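Local coordinates for protein lovastatin nonaketide synthase mokA (Monascus pilosus, PDB 6AD3) that builds the nonaketide chain of lovastatin (monacolin K) as an iterative type I polyketide synthase, seen here as its condensation domain, at residues 210-215 against 355-360; 217-222 against 364-369. The protein carries 1 engineered substitution. One frame throughout, in Å; residues are numbered along the deposited sequence.

Contact 1: 210-215 against 355-360; sequences VGDGST and TNRTNV
The backbones stay apart, nearest at Ser214 and Thr355 with 7.3 Å between their CA atoms, and the gap is bridged by the side chain of Arg357 rather than by strand or helix pairing. Extended from CG to NE, this arginine delivers NH2 to Asp212 OD1 at 2.9 Å, a salt bridge and hydrogen bond on the syn side of the carboxylate. The planes of carboxylate and guanidinium stand 62° apart, so the two groups share one bond and not a flat bidentate pair. NH2 also donates to Thr215 OG1 at 3.0 Å, close to the guanidinium plane; Thr215 OG1 in turn hydrogen-bonds Gly367 O. Asp212 OD1 is the N-cap acceptor of helix 213-227, taking Thr215 N at 3.0 Å. Asp212 and Gly213 form the DG end of the condensation-domain HHxxxDG motif, whose second histidine position carries Arg208 here and whose aspartate is generally regarded as structural through such an arginine bridge. Over one guanidinium face lies Ser214 CB, 3.2 Å from Arg357 NE. NE itself donates to a water that bonds Asp212 OD2 and Thr355 O. Phe369 N and Ala370 N hold OD2, and Gly365 O and Glu362 O accept from Arg357 NH1.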
ATOM      1  N   VAL A 210      -5.682   8.704   7.276  1.00 12.87           N
ATOM      2  CA  VAL A 210      -6.818   9.290   6.519  1.00 12.65           C
ATOM      3  C   VAL A 210      -6.932   8.838   5.078  1.00 13.10           C
ATOM      4  O   VAL A 210      -7.849   9.257   4.385  1.00 13.78           O
ATOM      5  CB  VAL A 210      -6.872  10.830   6.582  1.00 13.17           C
ATOM      6  CG1 VAL A 210      -6.953  11.286   8.050  1.00 13.75           C
ATOM      7  CG2 VAL A 210      -5.642  11.451   5.904  1.00 13.88           C
ATOM      8  N   GLY A 211      -6.001   8.004   4.628  1.00 10.98           N
ATOM      9  CA  GLY A 211      -6.009   7.592   3.242  1.00 11.72           C
ATOM     10  C   GLY A 211      -5.399   6.263   2.921  1.00 12.40           C
ATOM     11  O   GLY A 211      -4.954   5.523   3.808  1.00 11.95           O
ATOM     12  N   ASP A 212      -5.453   5.940   1.617  1.00 11.36           N
ATOM     13  CA  ASP A 212      -4.817   4.737   1.032  1.00 12.18           C
ATOM     14  C   ASP A 212      -5.050   4.788  -0.472  1.00 13.33           C
ATOM     15  O   ASP A 212      -5.536   5.783  -0.973  1.00 12.18           O
ATOM     16  CB  ASP A 212      -5.343   3.388   1.658  1.00 12.88           C
ATOM     17  CG  ASP A 212      -6.836   3.102   1.399  1.00 14.01           C
ATOM     18  OD1 ASP A 212      -7.462   3.653   0.468  1.00 13.39           O
ATOM     19  OD2 ASP A 212      -7.387   2.237   2.128  1.00 14.12           O
ATOM     20  N   GLY A 213      -4.508   3.817  -1.205  1.00 13.91           N
ATOM     21  CA  GLY A 213      -4.516   3.903  -2.680  1.00 14.57           C
ATOM     22  C   GLY A 213      -5.925   4.090  -3.238  1.00 14.48           C
ATOM     23  O   GLY A 213      -6.131   4.842  -4.201  1.00 13.75           O
ATOM     24  N   SER A 214      -6.910   3.370  -2.694  1.00 12.55           N
ATOM     25  CA  SER A 214      -8.286   3.545  -3.147  1.00 11.92           C
ATOM     26  C   SER A 214      -8.884   4.908  -2.826  1.00 11.79           C
ATOM     27  O   SER A 214      -9.644   5.502  -3.618  1.00 13.21           O
ATOM     28  CB  SER A 214      -9.166   2.416  -2.601  1.00 13.25           C
ATOM     29  OG  SER A 214      -8.730   1.171  -3.116  1.00 14.13           O
ATOM     30  N   THR A 215      -8.531   5.440  -1.654  1.00 11.34           N
ATOM     31  CA  THR A 215      -8.925   6.774  -1.315  1.00 11.92           C
ATOM     32  C   THR A 215      -8.363   7.803  -2.278  1.00 12.85           C
ATOM     33  O   THR A 215      -9.075   8.732  -2.702  1.00 12.48           O
ATOM     34  CB  THR A 215      -8.574   7.091   0.138  1.00 11.69           C
ATOM     35  OG1 THR A 215      -9.433   6.291   0.981  1.00 12.51           O
ATOM     36  CG2 THR A 215      -8.781   8.544   0.445  1.00 12.82           C
ATOM     37  N   THR A 355      -7.469  -4.347  -0.569  1.00 12.49           N
ATOM     38  CA  THR A 355      -8.159  -3.108  -0.234  1.00 15.60           C
ATOM     39  C   THR A 355      -9.084  -3.209   0.975  1.00 16.27           C
ATOM     40  O   THR A 355      -9.373  -2.191   1.609  1.00 12.71           O
ATOM     41  CB  THR A 355      -9.025  -2.588  -1.382  1.00 14.22           C
ATOM     42  OG1 THR A 355     -10.056  -3.550  -1.667  1.00 16.27           O
ATOM     43  CG2 THR A 355      -8.199  -2.256  -2.614  1.00 18.50           C
ATOM     44  N   ASN A 356      -9.576  -4.403   1.260  1.00 14.62           N
ATOM     45  CA  ASN A 356     -10.573  -4.614   2.312  1.00 17.14           C
ATOM     46  C   ASN A 356     -11.837  -3.756   2.071  1.00 16.68           C
ATOM     47  O   ASN A 356     -12.427  -3.250   2.984  1.00 19.08           O
ATOM     48  CB  ASN A 356      -9.989  -4.388   3.710  1.00 16.88           C
ATOM     49  CG  ASN A 356     -10.682  -5.222   4.789  1.00 26.51           C
ATOM     50  OD1 ASN A 356     -10.366  -5.111   5.964  1.00 26.25           O
ATOM     51  ND2 ASN A 356     -11.608  -6.058   4.393  1.00 32.67           N
ATOM     52  N   ARG A 357     -12.195  -3.583   0.812  1.00 16.12           N
ATOM     53  CA  ARG A 357     -13.429  -2.922   0.451  1.00 16.42           C
ATOM     54  C   ARG A 357     -14.264  -3.940  -0.315  1.00 20.81           C
ATOM     55  O   ARG A 357     -13.889  -4.359  -1.384  1.00 22.87           O
ATOM     56  CB  ARG A 357     -13.129  -1.709  -0.412  1.00 17.51           C
ATOM     57  CG  ARG A 357     -12.402  -0.598   0.319  1.00 14.35           C
ATOM     58  CD  ARG A 357     -11.857   0.415  -0.657  1.00 14.95           C
ATOM     59  NE  ARG A 357     -10.950   1.409  -0.096  1.00 12.90           N
ATOM     60  CZ  ARG A 357     -11.286   2.669   0.148  1.00 14.17           C
ATOM     61  NH1 ARG A 357     -12.514   3.078  -0.076  1.00 13.28           N
ATOM     62  NH2 ARG A 357     -10.400   3.524   0.620  1.00 14.97           N
ATOM     63  N   THR A 358     -15.396  -4.283   0.286  1.00 24.01           N
ATOM     64  CA  THR A 358     -16.169  -5.480   0.028  1.00 33.96           C
ATOM     65  C   THR A 358     -17.652  -5.232  -0.334  1.00 40.41           C
ATOM     66  O   THR A 358     -18.426  -6.177  -0.426  1.00 41.47           O
ATOM     67  CB  THR A 358     -16.112  -6.417   1.276  1.00 40.57           C
ATOM     68  OG1 THR A 358     -17.077  -6.021   2.249  1.00 49.77           O
ATOM     69  CG2 THR A 358     -14.779  -6.337   1.973  1.00 55.35           C
ATOM     70  N   ASN A 359     -18.045  -3.975  -0.466  1.00 25.42           N
ATOM     71  CA  ASN A 359     -19.402  -3.606  -0.813  1.00 23.89           C
ATOM     72  C   ASN A 359     -19.451  -2.169  -1.313  1.00 23.44           C
ATOM     73  O   ASN A 359     -18.470  -1.471  -1.277  1.00 19.62           O
ATOM     74  CB  ASN A 359     -20.366  -3.839   0.332  1.00 23.85           C
ATOM     75  CG  ASN A 359     -20.113  -2.929   1.497  1.00 29.27           C
ATOM     76  OD1 ASN A 359     -19.828  -1.769   1.334  1.00 28.46           O
ATOM     77  ND2 ASN A 359     -20.210  -3.464   2.677  1.00 31.81           N
ATOM     78  N   VAL A 360     -20.607  -1.753  -1.794  1.00 20.00           N
ATOM     79  CA  VAL A 360     -20.720  -0.497  -2.486  1.00 20.85           C
ATOM     80  C   VAL A 360     -20.232   0.644  -1.605  1.00 18.47           C
ATOM     81  O   VAL A 360     -19.497   1.481  -2.055  1.00 19.51           O
ATOM     82  CB  VAL A 360     -22.218  -0.262  -2.801  1.00 25.39           C
ATOM     83  CG1 VAL A 360     -22.519   1.162  -3.222  1.00 31.08           C
ATOM     84  CG2 VAL A 360     -22.692  -1.260  -3.833  1.00 33.17           C
TER
HETATM   85  O   HOH W   1      -8.388   0.302   0.605  1.00 12.94           O

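Contact 2: 217-222 against 364-369; sequences ENIFVE and AGMGFF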
ATOM      1  N   GLU A 217      -7.595   7.316  -5.425  1.00 13.96           N
ATOM      2  CA  GLU A 217      -8.416   7.158  -6.643  1.00 14.81           C
ATOM      3  C   GLU A 217      -9.733   7.876  -6.464  1.00 14.62           C
ATOM      4  O   GLU A 217     -10.182   8.631  -7.365  1.00 14.80           O
ATOM      5  CB  GLU A 217      -8.668   5.663  -6.916  1.00 16.98           C
ATOM      6  CG  GLU A 217      -7.425   4.874  -7.339  1.00 19.23           C
ATOM      7  CD  GLU A 217      -7.578   3.343  -7.224  1.00 22.64           C
ATOM      8  OE1 GLU A 217      -6.544   2.615  -7.351  1.00 22.40           O
ATOM      9  OE2 GLU A 217      -8.651   2.853  -6.812  1.00 21.31           O
ATOM     10  N   ASN A 218     -10.375   7.659  -5.310  1.00 12.99           N
ATOM     11  CA  ASN A 218     -11.703   8.226  -5.064  1.00 13.45           C
ATOM     12  C   ASN A 218     -11.615   9.772  -5.085  1.00 14.88           C
ATOM     13  O   ASN A 218     -12.538  10.428  -5.533  1.00 15.45           O
ATOM     14  CB  ASN A 218     -12.294   7.759  -3.728  1.00 14.95           C
ATOM     15  CG  ASN A 218     -12.737   6.299  -3.732  1.00 14.96           C
ATOM     16  OD1 ASN A 218     -13.152   5.754  -2.675  1.00 18.71           O
ATOM     17  ND2 ASN A 218     -12.785   5.698  -4.906  1.00 11.85           N
ATOM     18  N   ILE A 219     -10.559  10.348  -4.497  1.00 13.04           N
ATOM     19  CA  ILE A 219     -10.431  11.822  -4.478  1.00 13.17           C
ATOM     20  C   ILE A 219     -10.395  12.374  -5.912  1.00 16.14           C
ATOM     21  O   ILE A 219     -11.074  13.375  -6.228  1.00 15.13           O
ATOM     22  CB  ILE A 219      -9.152  12.250  -3.712  1.00 12.91           C
ATOM     23  CG1 ILE A 219      -9.364  12.003  -2.208  1.00 12.82           C
ATOM     24  CG2 ILE A 219      -8.808  13.698  -4.001  1.00 14.81           C
ATOM     25  CD1 ILE A 219      -8.101  12.004  -1.375  1.00 14.83           C
ATOM     26  N   PHE A 220      -9.552  11.773  -6.763  1.00 15.87           N
ATOM     27  CA  PHE A 220      -9.424  12.219  -8.142  1.00 15.77           C
ATOM     28  C   PHE A 220     -10.788  12.122  -8.819  1.00 15.10           C
ATOM     29  O   PHE A 220     -11.230  13.044  -9.483  1.00 16.42           O
ATOM     30  CB  PHE A 220      -8.412  11.364  -8.907  1.00 17.55           C
ATOM     31  CG  PHE A 220      -6.968  11.844  -8.833  1.00 28.63           C
ATOM     32  CD1 PHE A 220      -6.149  11.540  -7.715  1.00 29.49           C
ATOM     33  CD2 PHE A 220      -6.332  12.368  -9.981  1.00 30.48           C
ATOM     34  CE1 PHE A 220      -4.745  11.815  -7.721  1.00 35.42           C
ATOM     35  CE2 PHE A 220      -4.919  12.595  -9.988  1.00 31.94           C
ATOM     36  CZ  PHE A 220      -4.103  12.160  -8.931  1.00 25.51           C
ATOM     37  N   VAL A 221     -11.443  10.982  -8.677  1.00 14.40           N
ATOM     38  CA  VAL A 221     -12.724  10.760  -9.327  1.00 16.68           C
ATOM     39  C   VAL A 221     -13.824  11.728  -8.854  1.00 17.00           C
ATOM     40  O   VAL A 221     -14.584  12.252  -9.658  1.00 17.13           O
ATOM     41  CB  VAL A 221     -13.135   9.262  -9.172  1.00 15.91           C
ATOM     42  CG1 VAL A 221     -14.593   9.064  -9.475  1.00 21.76           C
ATOM     43  CG2 VAL A 221     -12.263   8.421 -10.053  1.00 17.57           C
ATOM     44  N   GLU A 222     -13.898  11.987  -7.546  1.00 13.90           N
ATOM     45  CA  GLU A 222     -14.859  12.952  -7.031  1.00 14.75           C
ATOM     46  C   GLU A 222     -14.548  14.354  -7.502  1.00 14.78           C
ATOM     47  O   GLU A 222     -15.447  15.074  -7.944  1.00 15.95           O
ATOM     48  CB  GLU A 222     -14.959  12.892  -5.511  1.00 14.31           C
ATOM     49  CG  GLU A 222     -15.686  11.636  -4.997  1.00 14.73           C
ATOM     50  CD  GLU A 222     -16.200  11.759  -3.550  1.00 16.89           C
ATOM     51  OE1 GLU A 222     -16.866  10.817  -3.115  1.00 19.38           O
ATOM     52  OE2 GLU A 222     -16.077  12.823  -2.922  1.00 17.48           O
ATOM     53  N   ALA A 364     -16.821   3.248  -2.007  1.00 14.22           N
ATOM     54  CA  ALA A 364     -17.024   4.695  -2.228  1.00 16.63           C
ATOM     55  C   ALA A 364     -16.442   5.564  -1.110  1.00 16.29           C
ATOM     56  O   ALA A 364     -16.180   6.741  -1.301  1.00 16.87           O
ATOM     57  CB  ALA A 364     -18.507   4.984  -2.399  1.00 18.62           C
ATOM     58  N   GLY A 365     -16.158   4.952   0.016  1.00 14.92           N
ATOM     59  CA  GLY A 365     -15.746   5.692   1.206  1.00 15.96           C
ATOM     60  C   GLY A 365     -14.305   6.214   1.092  1.00 15.21           C
ATOM     61  O   GLY A 365     -13.486   5.698   0.326  1.00 15.17           O
ATOM     62  N   MET A 366     -13.998   7.208   1.903  1.00 14.29           N
ATOM     63  CA  MET A 366     -12.652   7.692   2.070  1.00 13.61           C
ATOM     64  C   MET A 366     -12.095   7.192   3.395  1.00 13.06           C
ATOM     65  O   MET A 366     -12.826   7.032   4.371  1.00 14.04           O
ATOM     66  CB  MET A 366     -12.628   9.230   2.058  1.00 13.46           C
ATOM     67  CG  MET A 366     -13.225   9.882   0.833  1.00 13.09           C
ATOM     68  SD  MET A 366     -12.261   9.512  -0.667  1.00 13.87           S
ATOM     69  CE  MET A 366     -13.078  10.610  -1.825  1.00 14.61           C
ATOM     70  N   GLY A 367     -10.787   6.968   3.421  1.00 12.21           N
ATOM     71  CA  GLY A 367     -10.055   6.705   4.630  1.00 13.04           C
ATOM     72  C   GLY A 367      -9.092   5.535   4.444  1.00 15.21           C
ATOM     73  O   GLY A 367      -8.741   5.171   3.304  1.00 15.82           O
ATOM     74  N   PHE A 368      -8.595   5.023   5.558  1.00 14.13           N
ATOM     75  CA  PHE A 368      -7.535   4.030   5.573  1.00 13.20           C
ATOM     76  C   PHE A 368      -8.123   2.644   5.810  1.00 16.48           C
ATOM     77  O   PHE A 368      -8.420   2.282   6.944  1.00 15.84           O
ATOM     78  CB  PHE A 368      -6.506   4.374   6.653  1.00 13.13           C
ATOM     79  CG  PHE A 368      -5.466   3.328   6.879  1.00 12.17           C
ATOM     80  CD1 PHE A 368      -4.965   2.580   5.833  1.00 12.83           C
ATOM     81  CD2 PHE A 368      -4.954   3.109   8.162  1.00 15.53           C
ATOM     82  CE1 PHE A 368      -3.930   1.677   6.028  1.00 13.17           C
ATOM     83  CE2 PHE A 368      -3.924   2.194   8.358  1.00 12.89           C
ATOM     84  CZ  PHE A 368      -3.441   1.456   7.295  1.00 15.28           C
ATOM     85  N   PHE A 369      -8.416   1.940   4.715  1.00 12.69           N
ATOM     86  CA  PHE A 369      -9.083   0.618   4.771  1.00 14.50           C
ATOM     87  C   PHE A 369      -8.126  -0.508   4.465  1.00 16.15           C
ATOM     88  O   PHE A 369      -8.392  -1.639   4.829  1.00 14.17           O
ATOM     89  CB  PHE A 369     -10.221   0.539   3.776  1.00 16.83           C
ATOM     90  CG  PHE A 369     -11.401   1.391   4.139  1.00 18.53           C
ATOM     91  CD1 PHE A 369     -12.361   0.915   5.017  1.00 27.18           C
ATOM     92  CD2 PHE A 369     -11.526   2.697   3.656  1.00 16.67           C
ATOM     93  CE1 PHE A 369     -13.471   1.694   5.330  1.00 32.42           C
ATOM     94  CE2 PHE A 369     -12.635   3.464   3.968  1.00 18.85           C
ATOM     95  CZ  PHE A 369     -13.615   2.959   4.775  1.00 23.92           C
TER
HETATM   96  O   HOH W   2     -15.759   8.291  -3.526  1.00 20.41           O
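The Glu222 carboxylate presents one face to the methyl end of Met366: Met366 CE stands 3.7 Å from Glu222 CD, almost along the normal to the carboxylate plane, and is nearly equidistant from the two oxygens. A water on that same side of the plane donates to Glu222 OE1 at 2.8 Å, tilted out of the plane, and also to Ala364 O at 2.7 Å, so it links the helix to the end of helix 360-364. The other oxygen, OE2, forms a salt bridge with Arg125, which probably helps to fix the rotation of the group. Met366 reaches the helix because its chain bends at chi2 (-65°) and then runs straight on through chi3 (-172°), carrying the sulfur and methyl across the turn between Asn218 and Glu222. Its CE lies 3.5 Å from Asn218 CB. On the Ile219 side, Met366 CE is 4.0 Å from Ile219 CG1. The methyl is thus lodged among three residues of one helical turn, whose backbone bond runs from Glu222 N to Asn218 O. His126 and Phe129 touch Met366 as well, and Ile219 also packs on Val204 of strand 199-206. Helix 213-227, on the five-stranded sheet of one lobe, here meets the loop before strand 371-377 of the other lobe's six-stranded sheet, in the two-lobed, chloramphenicol-acetyltransferase-like architecture of condensation domains.

From the N terminus, the chain supplies 210-215, the loop and first turn of helix 213-227, and then 217-222, its next turn. It returns some 140 residues later through strand 348-354 to give 355-360; a short helix, 360-364, follows, and segment 364-369 takes over at its end. Each contact therefore closes a long loop, and because the segments alternate, the two closures cross instead of nesting. Their centres are 7 Å apart and they touch directly: Arg357 NH2 of contact 1 packs 3.3 Å from Phe369 CD2 of contact 2. Together contacts 1 and 2 tie one helix beside the five-stranded sheet to the connection between neighbouring strands 348-354 and 371-377 of the six-stranded sheet.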